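Local coordinates for protein translation initiation factor eIF2B subunit gamma (Schizosaccharomyces pombe, PDB 5B04) that acts as a component of the eIF2B complex, which catalyses the exchange of GDP for GTP on the gamma subunit of initiation factor eIF2, at residues N49-L54 with N328-N333; I91-A96 with T120-S125; I267-K272 with I313-I318. The protein carries 3 engineered substitutions. All blocks are in the same frame, centred on the assembly; numbering follows the deposited sequence.

How the interactions relate
From the N terminus, strand 39-45 leads into 49-54, the first half of interaction 1. Its partner, 328-333, comes 274 residues later, so this contact closes a long loop that encloses the other two. Within it, interaction 2 closes a short loop, joining 91-96 at the end of strand 87-92 to 120-125 after strand 113-117. Interaction 3 follows in series, tying 267-272 to the start of strand 315-319. Interactions 2 and 3 reach the same mixed sheet, with centres about 29 Å apart. The chain then runs from strand 315-319 to helix 332-338, where interaction 1 joins the nucleotidyl transferase-like region to the approach to the beta-helix.

Interaction 1: N49-L54 with N328-N333; sequences NSLYPL and NYFELN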
loop_
_atom_site.group_PDB
_atom_site.type_symbol
_atom_site.label_atom_id
_atom_site.label_comp_id
_atom_site.label_asym_id
_atom_site.label_seq_id
_atom_site.Cartn_x
_atom_site.Cartn_y
_atom_site.Cartn_z
ATOM N N ASN E 49 35.166 -38.845 57.362
ATOM C CA ASN E 49 36.349 -38.006 57.511
ATOM C C ASN E 49 36.383 -37.278 58.850
ATOM O O ASN E 49 37.396 -37.293 59.546
ATOM C CB ASN E 49 36.431 -36.984 56.374
ATOM C CG ASN E 49 36.613 -37.632 55.016
ATOM O OD1 ASN E 49 35.911 -37.303 54.059
ATOM N ND2 ASN E 49 37.560 -38.558 54.924
ATOM N N SER E 50 35.267 -36.650 59.209
ATOM C CA SER E 50 35.232 -35.785 60.383
ATOM C C SER E 50 34.111 -36.135 61.361
ATOM O O SER E 50 34.131 -35.698 62.511
ATOM C CB SER E 50 35.096 -34.325 59.945
ATOM O OG SER E 50 36.132 -33.968 59.046
ATOM N N LEU E 51 33.138 -36.917 60.908
ATOM C CA LEU E 51 32.026 -37.328 61.764
ATOM C C LEU E 51 32.453 -38.436 62.722
ATOM O O LEU E 51 31.868 -39.519 62.719
ATOM C CB LEU E 51 30.843 -37.804 60.916
ATOM C CG LEU E 51 30.285 -36.857 59.854
ATOM C CD1 LEU E 51 30.198 -37.565 58.512
ATOM C CD2 LEU E 51 28.917 -36.339 60.268
ATOM N N TYR E 52 33.458 -38.157 63.549
ATOM C CA TYR E 52 34.122 -39.195 64.341
ATOM C C TYR E 52 33.213 -40.024 65.261
ATOM O O TYR E 52 33.238 -41.253 65.182
ATOM C CB TYR E 52 35.251 -38.590 65.181
ATOM C CG TYR E 52 35.757 -39.542 66.242
ATOM C CD1 TYR E 52 36.527 -40.645 65.898
ATOM C CD2 TYR E 52 35.450 -39.350 67.584
ATOM C CE1 TYR E 52 36.984 -41.526 66.860
ATOM C CE2 TYR E 52 35.902 -40.225 68.553
ATOM C CZ TYR E 52 36.670 -41.310 68.185
ATOM O OH TYR E 52 37.125 -42.185 69.145
ATOM N N PRO E 53 32.425 -39.375 66.144
ATOM C CA PRO E 53 31.659 -40.214 67.074
ATOM C C PRO E 53 30.633 -41.082 66.355
ATOM O O PRO E 53 30.316 -42.180 66.807
ATOM C CB PRO E 53 30.962 -39.193 67.984
ATOM C CG PRO E 53 31.712 -37.912 67.787
ATOM C CD PRO E 53 32.153 -37.943 66.362
ATOM N N LEU E 54 30.141 -40.585 65.226
ATOM C CA LEU E 54 29.092 -41.256 64.472
ATOM C C LEU E 54 29.631 -42.393 63.608
ATOM O O LEU E 54 28.955 -43.403 63.406
ATOM C CB LEU E 54 28.349 -40.248 63.587
ATOM C CG LEU E 54 27.327 -39.278 64.194
ATOM C CD1 LEU E 54 27.943 -38.337 65.220
ATOM C CD2 LEU E 54 26.653 -38.479 63.088
ATOM N N ASN E 328 29.799 -33.281 55.491
ATOM C CA ASN E 328 31.012 -33.977 55.830
ATOM C C ASN E 328 31.373 -33.665 57.264
ATOM O O ASN E 328 31.873 -34.499 57.980
ATOM C CB ASN E 328 32.150 -33.555 54.914
ATOM C CG ASN E 328 32.036 -32.123 54.477
ATOM O OD1 ASN E 328 31.016 -31.497 54.702
ATOM N ND2 ASN E 328 33.060 -31.606 53.845
ATOM N N TYR E 329 31.105 -32.440 57.675
ATOM C CA TYR E 329 31.338 -31.998 59.030
ATOM C C TYR E 329 30.086 -32.291 59.779
ATOM O O TYR E 329 29.283 -33.072 59.330
ATOM C CB TYR E 329 31.529 -30.501 59.081
ATOM C CG TYR E 329 32.638 -29.938 58.258
ATOM C CD1 TYR E 329 33.743 -30.696 57.916
ATOM C CD2 TYR E 329 32.595 -28.626 57.844
ATOM C CE1 TYR E 329 34.772 -30.161 57.165
ATOM C CE2 TYR E 329 33.612 -28.074 57.096
ATOM C CZ TYR E 329 34.697 -28.845 56.758
ATOM O OH TYR E 329 35.701 -28.281 56.010
ATOM N N PHE E 330 29.926 -31.687 60.946
ATOM C CA PHE E 330 28.640 -31.672 61.598
ATOM C C PHE E 330 27.771 -30.521 61.168
ATOM O O PHE E 330 27.491 -29.609 61.920
ATOM C CB PHE E 330 28.824 -31.706 63.077
ATOM C CG PHE E 330 29.471 -32.956 63.533
ATOM C CD1 PHE E 330 28.717 -34.059 63.836
ATOM C CD2 PHE E 330 30.830 -33.048 63.597
ATOM C CE1 PHE E 330 29.302 -35.228 64.239
ATOM C CE2 PHE E 330 31.428 -34.212 64.004
ATOM C CZ PHE E 330 30.662 -35.306 64.320
ATOM N N GLU E 331 27.396 -30.586 59.901
ATOM C CA GLU E 331 26.223 -29.963 59.335
ATOM C C GLU E 331 25.080 -30.953 59.359
ATOM O O GLU E 331 23.935 -30.589 59.137
ATOM C CB GLU E 331 26.485 -29.615 57.888
ATOM C CG GLU E 331 27.433 -28.462 57.696
ATOM C CD GLU E 331 28.657 -28.871 56.956
ATOM O OE1 GLU E 331 29.591 -29.341 57.602
ATOM O OE2 GLU E 331 28.679 -28.725 55.731
ATOM N N LEU E 332 25.379 -32.202 59.688
ATOM C CA LEU E 332 24.402 -33.255 59.680
ATOM C C LEU E 332 23.350 -32.816 60.641
ATOM O O LEU E 332 22.182 -33.059 60.428
ATOM C CB LEU E 332 25.025 -34.565 60.150
ATOM C CG LEU E 332 24.173 -35.835 60.113
ATOM C CD1 LEU E 332 24.753 -36.830 59.142
ATOM C CD2 LEU E 332 24.038 -36.496 61.465
ATOM N N ASN E 333 23.769 -32.167 61.711
ATOM C CA ASN E 333 22.782 -31.662 62.655
ATOM C C ASN E 333 21.861 -30.633 62.012
ATOM O O ASN E 333 20.653 -30.618 62.259
ATOM C CB ASN E 333 23.468 -31.049 63.876
ATOM C CG ASN E 333 22.479 -30.480 64.875
ATOM O OD1 ASN E 333 22.128 -29.301 64.819
ATOM N ND2 ASN E 333 22.021 -31.320 65.795
#
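Leu51 and Phe330 each carry CG anti to the carbonyl carbon (chi1 -55° and -64°), which turns the leucine branches and the phenyl ring toward one another. Each residue is also the centre of an inverse gamma turn. The weak bonds of these turns run from Tyr52 N to Ser50 O and from Glu331 N to Tyr329 O.

The Phe330 ring is the hub. Leu51 CD2 lies over one face, displaced toward the rim, with its nearest ring atom CE1 of Phe330 at 4.1 Å. Leu54 CD1 meets the ring edge in plane, 3.5 Å from Phe330 CE1. Pro53 CD is also at the edge, near the plane, 3.7 Å from Phe330 CZ. Ser50 O approaches Phe330 CE2 obliquely at 3.4 Å.

Leu51 also packs on the backbone of the other segment. Its CG rests 3.4 Å from Asn328 O, and its CD2 is 3.4 Å from Tyr329 O. Next to the ring, Leu54 and Leu332 reach toward each other tip to tip, CD2 of Leu54 to CD2 of Leu332 at 3.7 Å. At the other end, Ser50 OG sits by the edge of the Tyr329 ring.

Segment 49-54 probably corresponds to the later part of the signature loop that follows the first strand in nucleotidyl transferases. Ile412, on strand 412-413 of the left-handed beta-helix, touches both Leu54 and Phe330, so three parts of the fold meet here. Methyls and the phenyl ring meet each other and several backbone carbonyl oxygens. With no directed polar bond between the segments, the join rests on shape and burial.

Interaction 2: I91-A96 with T120-S125; sequences ICMEEA and TILDDS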
loop_
_atom_site.group_PDB
_atom_site.type_symbol
_atom_site.label_atom_id
_atom_site.label_comp_id
_atom_site.label_asym_id
_atom_site.label_seq_id
_atom_site.Cartn_x
_atom_site.Cartn_y
_atom_site.Cartn_z
ATOM N N ILE E 91 31.281 -46.554 44.874
ATOM C CA ILE E 91 32.568 -46.853 45.485
ATOM C C ILE E 91 32.470 -46.702 47.000
ATOM O O ILE E 91 31.868 -45.749 47.495
ATOM C CB ILE E 91 33.681 -45.934 44.952
ATOM C CG1 ILE E 91 33.943 -46.202 43.471
ATOM C CG2 ILE E 91 34.948 -46.126 45.755
ATOM C CD1 ILE E 91 34.831 -45.165 42.816
ATOM N N CYS E 92 33.057 -47.644 47.731
ATOM C CA CYS E 92 33.059 -47.577 49.188
ATOM C C CYS E 92 34.211 -48.383 49.776
ATOM O O CYS E 92 35.093 -48.847 49.055
ATOM C CB CYS E 92 31.729 -48.087 49.747
ATOM S SG CYS E 92 31.457 -49.862 49.537
ATOM N N MET E 93 34.194 -48.539 51.095
ATOM C CA MET E 93 35.202 -49.329 51.789
ATOM C C MET E 93 34.661 -50.727 52.059
ATOM O O MET E 93 33.453 -50.905 52.221
ATOM C CB MET E 93 35.612 -48.646 53.095
ATOM C CG MET E 93 35.981 -47.182 52.927
ATOM S SD MET E 93 37.309 -46.948 51.732
ATOM C CE MET E 93 37.295 -45.166 51.542
ATOM N N GLU E 94 35.552 -51.715 52.097
ATOM C CA GLU E 94 35.141 -53.099 52.323
ATOM C C GLU E 94 34.440 -53.237 53.665
ATOM O O GLU E 94 33.497 -54.014 53.811
ATOM C CB GLU E 94 36.336 -54.043 52.283
ATOM C CG GLU E 94 37.555 -53.508 51.577
ATOM C CD GLU E 94 38.457 -54.625 51.118
ATOM O OE1 GLU E 94 37.959 -55.758 50.944
ATOM O OE2 GLU E 94 39.675 -54.392 50.995
ATOM N N GLU E 95 34.930 -52.490 54.649
ATOM C CA GLU E 95 34.264 -52.398 55.936
ATOM C C GLU E 95 32.867 -51.844 55.706
ATOM O O GLU E 95 32.712 -50.743 55.174
ATOM C CB GLU E 95 35.055 -51.513 56.904
ATOM C CG GLU E 95 36.481 -51.988 57.182
ATOM C CD GLU E 95 37.456 -51.652 56.065
ATOM O OE1 GLU E 95 38.667 -51.910 56.235
ATOM O OE2 GLU E 95 37.017 -51.131 55.017
ATOM N N ALA E 96 31.863 -52.629 56.085
ATOM C CA ALA E 96 30.460 -52.302 55.843
ATOM C C ALA E 96 30.156 -52.147 54.352
ATOM O O ALA E 96 29.331 -51.322 53.961
ATOM C CB ALA E 96 30.065 -51.038 56.603
ATOM N N THR E 120 39.822 -53.384 46.991
ATOM C CA THR E 120 40.624 -53.712 48.166
ATOM C C THR E 120 41.730 -52.693 48.408
ATOM O O THR E 120 42.270 -52.595 49.510
ATOM C CB THR E 120 41.252 -55.113 48.048
ATOM O OG1 THR E 120 42.117 -55.345 49.168
ATOM C CG2 THR E 120 42.052 -55.236 46.760
ATOM N N ILE E 121 42.048 -51.927 47.372
ATOM C CA ILE E 121 43.065 -50.890 47.446
ATOM C C ILE E 121 42.662 -49.779 48.425
ATOM O O ILE E 121 43.510 -49.033 48.914
ATOM C CB ILE E 121 43.335 -50.289 46.043
ATOM C CG1 ILE E 121 43.500 -51.404 45.006
ATOM C CG2 ILE E 121 44.571 -49.400 46.054
ATOM C CD1 ILE E 121 42.268 -51.655 44.155
ATOM N N LEU E 122 41.369 -49.690 48.730
ATOM C CA LEU E 122 40.853 -48.604 49.564
ATOM C C LEU E 122 40.925 -48.889 51.067
ATOM O O LEU E 122 40.244 -49.778 51.578
ATOM C CB LEU E 122 39.426 -48.255 49.142
ATOM C CG LEU E 122 39.272 -47.711 47.720
ATOM C CD1 LEU E 122 37.926 -47.033 47.551
ATOM C CD2 LEU E 122 40.407 -46.758 47.367
ATOM N N ASP E 123 41.744 -48.098 51.757
ATOM C CA ASP E 123 42.011 -48.217 53.189
ATOM C C ASP E 123 41.965 -46.887 53.961
ATOM O O ASP E 123 42.638 -46.737 54.981
ATOM C CB ASP E 123 43.378 -48.874 53.401
ATOM C CG ASP E 123 43.390 -50.343 53.037
ATOM O OD1 ASP E 123 42.303 -50.938 52.890
ATOM O OD2 ASP E 123 44.495 -50.907 52.901
ATOM N N ASP E 124 41.201 -45.925 53.444
ATOM C CA ASP E 124 40.924 -44.647 54.121
ATOM C C ASP E 124 42.127 -43.700 54.185
ATOM O O ASP E 124 41.982 -42.553 54.609
ATOM C CB ASP E 124 40.401 -44.861 55.545
ATOM C CG ASP E 124 39.099 -45.624 55.575
ATOM O OD1 ASP E 124 38.395 -45.632 54.544
ATOM O OD2 ASP E 124 38.774 -46.209 56.630
ATOM N N SER E 125 43.307 -44.158 53.774
ATOM C CA SER E 125 44.453 -43.255 53.668
ATOM C C SER E 125 44.374 -42.686 52.255
ATOM O O SER E 125 45.300 -42.038 51.766
ATOM C CB SER E 125 45.769 -43.982 53.955
ATOM O OG SER E 125 45.907 -45.147 53.163
#
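Thr120 OG1 donates a weak hydrogen bond to Glu94 OE2 at 3.2 Å. The hydroxyl stands anti to the Thr120 backbone N (chi1 175°), and the two side chains lie side by side, pointing the same way. The same OE2 of Glu94 also rests against Thr120 CA.

Deeper in, Leu122 points at the other segment. Its CD1 meets Ile91 CG2 at 3.6 Å and Cys92 O at 3.7 Å. Met93 crosses Leu122 at about a right angle, with Met93 SD 3.6 Å from Leu122 CB. A bend at chi2 (-57°) carries the thioether across to Asp124, where CE of Met93 lies 3.2 Å from OD1 of Asp124.

Strands 87-92 and 113-117 are parallel neighbours in the Rossmann-like sheet, joined by a beta-alpha-beta crossover through helix 97-105. The contact ties together the loops that leave their C-terminal ends. Ala131 of helix 128-134 touches both Ile91 and Leu122 and so backs the apolar part.

The chemistry is divided: Ile91, Met93 and Leu122 form a buried apolar core, while the acids Glu94 and Asp124 lie at its margin, with Glu95 and Asp123 close by, and would probably make it electronegative.

Interaction 3: I267-K272 with I313-I318; sequences IPYLVK and IAKDGI
The start of strand 315-319 is met by the loop 267-272, with Tyr269 and Val271 packing against Lys315 and Ile313. The lysine chain and the tyrosine side chain cross obliquely. Lys315 CE comes to 3.4 Å from Tyr269 CD2, and Lys315 CD to 3.5 Å from Tyr269 CB.

Lys315 is bent near its tip (chi3 62°), which turns the ammonium group back along the loop. Its NZ then donates a hydrogen bond to the backbone oxygen of Leu266, just before the loop segment. The methylene groups thus serve as apolar surface while the charged end is bound to the chain it packs on. NZ is still 3.6 Å from Tyr269 CD2.

Strand 315-319 belongs to the large mixed sheet of the nucleotidyl transferase-like region and runs parallel to strand 170-176. Its Lys315 and Gly317 are also bonded through the backbone to Leu205 and Ser203. Leu205, on strand 204-207, touches Tyr269 as well, so the loop packs beside both strand 204-207 and the start of 315-319. A weak bond from Tyr269 N to Ile267 O closes an inverse gamma turn just before the tyrosine.

The second pair is Val271 of the loop with Ile313, two residues before the strand. Val271 sets CG1 anti to its backbone N (chi1 -163°), and this methyl reaches Ile313 CG2 at 3.7 Å. The same CG1 of Val271 lies 3.5 Å from Ile313 O. The longer branch of Ile313 points to the loop backbone, CD1 of Ile313 lying 3.7 Å from Tyr269 O.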
loop_
_atom_site.group_PDB
_atom_site.type_symbol
_atom_site.label_atom_id
_atom_site.label_comp_id
_atom_site.label_asym_id
_atom_site.label_seq_id
_atom_site.Cartn_x
_atom_site.Cartn_y
_atom_site.Cartn_z
ATOM N N ILE E 267 42.058 -28.406 41.095
ATOM C CA ILE E 267 42.928 -27.294 40.825
ATOM C C ILE E 267 43.915 -27.480 39.699
ATOM O O ILE E 267 44.071 -26.610 38.847
ATOM C CB ILE E 267 43.753 -26.981 42.066
ATOM C CG1 ILE E 267 42.991 -27.310 43.347
ATOM C CG2 ILE E 267 44.142 -25.522 42.046
ATOM C CD1 ILE E 267 41.521 -26.986 43.289
ATOM N N PRO E 268 44.597 -28.703 39.720
ATOM C CA PRO E 268 45.605 -28.814 38.655
ATOM C C PRO E 268 44.965 -29.257 37.360
ATOM O O PRO E 268 45.153 -30.363 36.869
ATOM C CB PRO E 268 46.520 -29.918 39.168
ATOM C CG PRO E 268 45.600 -30.745 39.971
ATOM C CD PRO E 268 44.769 -29.659 40.556
ATOM N N TYR E 269 44.196 -28.348 36.802
ATOM C CA TYR E 269 43.651 -28.499 35.474
ATOM C C TYR E 269 44.593 -27.706 34.582
ATOM O O TYR E 269 44.692 -27.876 33.377
ATOM C CB TYR E 269 42.302 -27.821 35.448
ATOM C CG TYR E 269 42.344 -26.500 36.150
ATOM C CD1 TYR E 269 43.193 -25.506 35.730
ATOM C CD2 TYR E 269 41.590 -26.277 37.264
ATOM C CE1 TYR E 269 43.257 -24.305 36.378
ATOM C CE2 TYR E 269 41.645 -25.082 37.922
ATOM C CZ TYR E 269 42.482 -24.107 37.472
ATOM O OH TYR E 269 42.524 -22.923 38.133
ATOM N N LEU E 270 45.338 -26.863 35.250
ATOM C CA LEU E 270 45.739 -25.539 34.845
ATOM C C LEU E 270 45.694 -25.300 33.360
ATOM O O LEU E 270 46.123 -26.105 32.553
ATOM C CB LEU E 270 47.100 -25.186 35.410
ATOM C CG LEU E 270 47.030 -24.890 36.901
ATOM C CD1 LEU E 270 48.366 -24.367 37.396
ATOM C CD2 LEU E 270 45.914 -23.902 37.176
ATOM N N VAL E 271 45.108 -24.160 33.046
ATOM C CA VAL E 271 44.773 -23.761 31.705
ATOM C C VAL E 271 45.775 -22.745 31.222
ATOM O O VAL E 271 45.660 -22.246 30.117
ATOM C CB VAL E 271 43.407 -23.067 31.693
ATOM C CG1 VAL E 271 42.844 -23.023 30.292
ATOM C CG2 VAL E 271 42.443 -23.724 32.664
ATOM N N LYS E 272 46.786 -22.467 32.032
ATOM C CA LYS E 272 47.625 -21.343 31.708
ATOM C C LYS E 272 49.103 -21.526 31.988
ATOM O O LYS E 272 49.488 -22.247 32.898
ATOM C CB LYS E 272 47.060 -20.146 32.458
ATOM C CG LYS E 272 45.632 -19.825 32.032
ATOM C CD LYS E 272 45.575 -19.407 30.567
ATOM C CE LYS E 272 44.202 -18.990 30.040
ATOM N NZ LYS E 272 44.092 -18.594 28.612
ATOM N N ILE E 313 41.498 -26.671 27.036
ATOM C CA ILE E 313 40.843 -27.154 28.250
ATOM C C ILE E 313 40.046 -26.031 28.924
ATOM O O ILE E 313 40.355 -24.855 28.744
ATOM C CB ILE E 313 41.888 -27.745 29.233
ATOM C CG1 ILE E 313 41.216 -28.511 30.375
ATOM C CG2 ILE E 313 42.807 -26.656 29.765
ATOM C CD1 ILE E 313 42.165 -29.388 31.159
ATOM N N ALA E 314 39.007 -26.393 29.673
ATOM C CA ALA E 314 38.161 -25.400 30.331
ATOM C C ALA E 314 37.348 -26.004 31.469
ATOM O O ALA E 314 36.912 -27.153 31.395
ATOM C CB ALA E 314 37.232 -24.744 29.319
ATOM N N LYS E 315 37.139 -25.217 32.520
ATOM C CA LYS E 315 36.323 -25.653 33.645
ATOM C C LYS E 315 35.418 -24.556 34.163
ATOM O O LYS E 315 35.842 -23.417 34.357
ATOM C CB LYS E 315 37.204 -26.165 34.769
ATOM C CG LYS E 315 37.614 -27.584 34.551
ATOM C CD LYS E 315 38.844 -27.881 35.324
ATOM C CE LYS E 315 38.599 -27.713 36.795
ATOM N NZ LYS E 315 39.140 -28.908 37.455
ATOM N N ASP E 316 34.161 -24.915 34.389
ATOM C CA ASP E 316 33.153 -23.951 34.789
ATOM C C ASP E 316 32.604 -24.252 36.174
ATOM O O ASP E 316 32.507 -25.409 36.583
ATOM C CB ASP E 316 32.009 -23.928 33.773
ATOM C CG ASP E 316 32.428 -23.348 32.438
ATOM O OD1 ASP E 316 33.620 -23.459 32.082
ATOM O OD2 ASP E 316 31.562 -22.781 31.740
ATOM N N GLY E 317 32.252 -23.193 36.893
ATOM C CA GLY E 317 31.583 -23.329 38.167
ATOM C C GLY E 317 30.139 -22.899 38.025
ATOM O O GLY E 317 29.812 -22.068 37.178
ATOM N N ILE E 318 29.269 -23.477 38.841
ATOM C CA ILE E 318 27.873 -23.068 38.868
ATOM C C ILE E 318 27.415 -22.919 40.314
ATOM O O ILE E 318 27.608 -23.812 41.139
ATOM C CB ILE E 318 26.968 -24.064 38.111
ATOM C CG1 ILE E 318 25.491 -23.722 38.323
ATOM C CG2 ILE E 318 27.259 -25.491 38.533
ATOM C CD1 ILE E 318 24.541 -24.674 37.629
#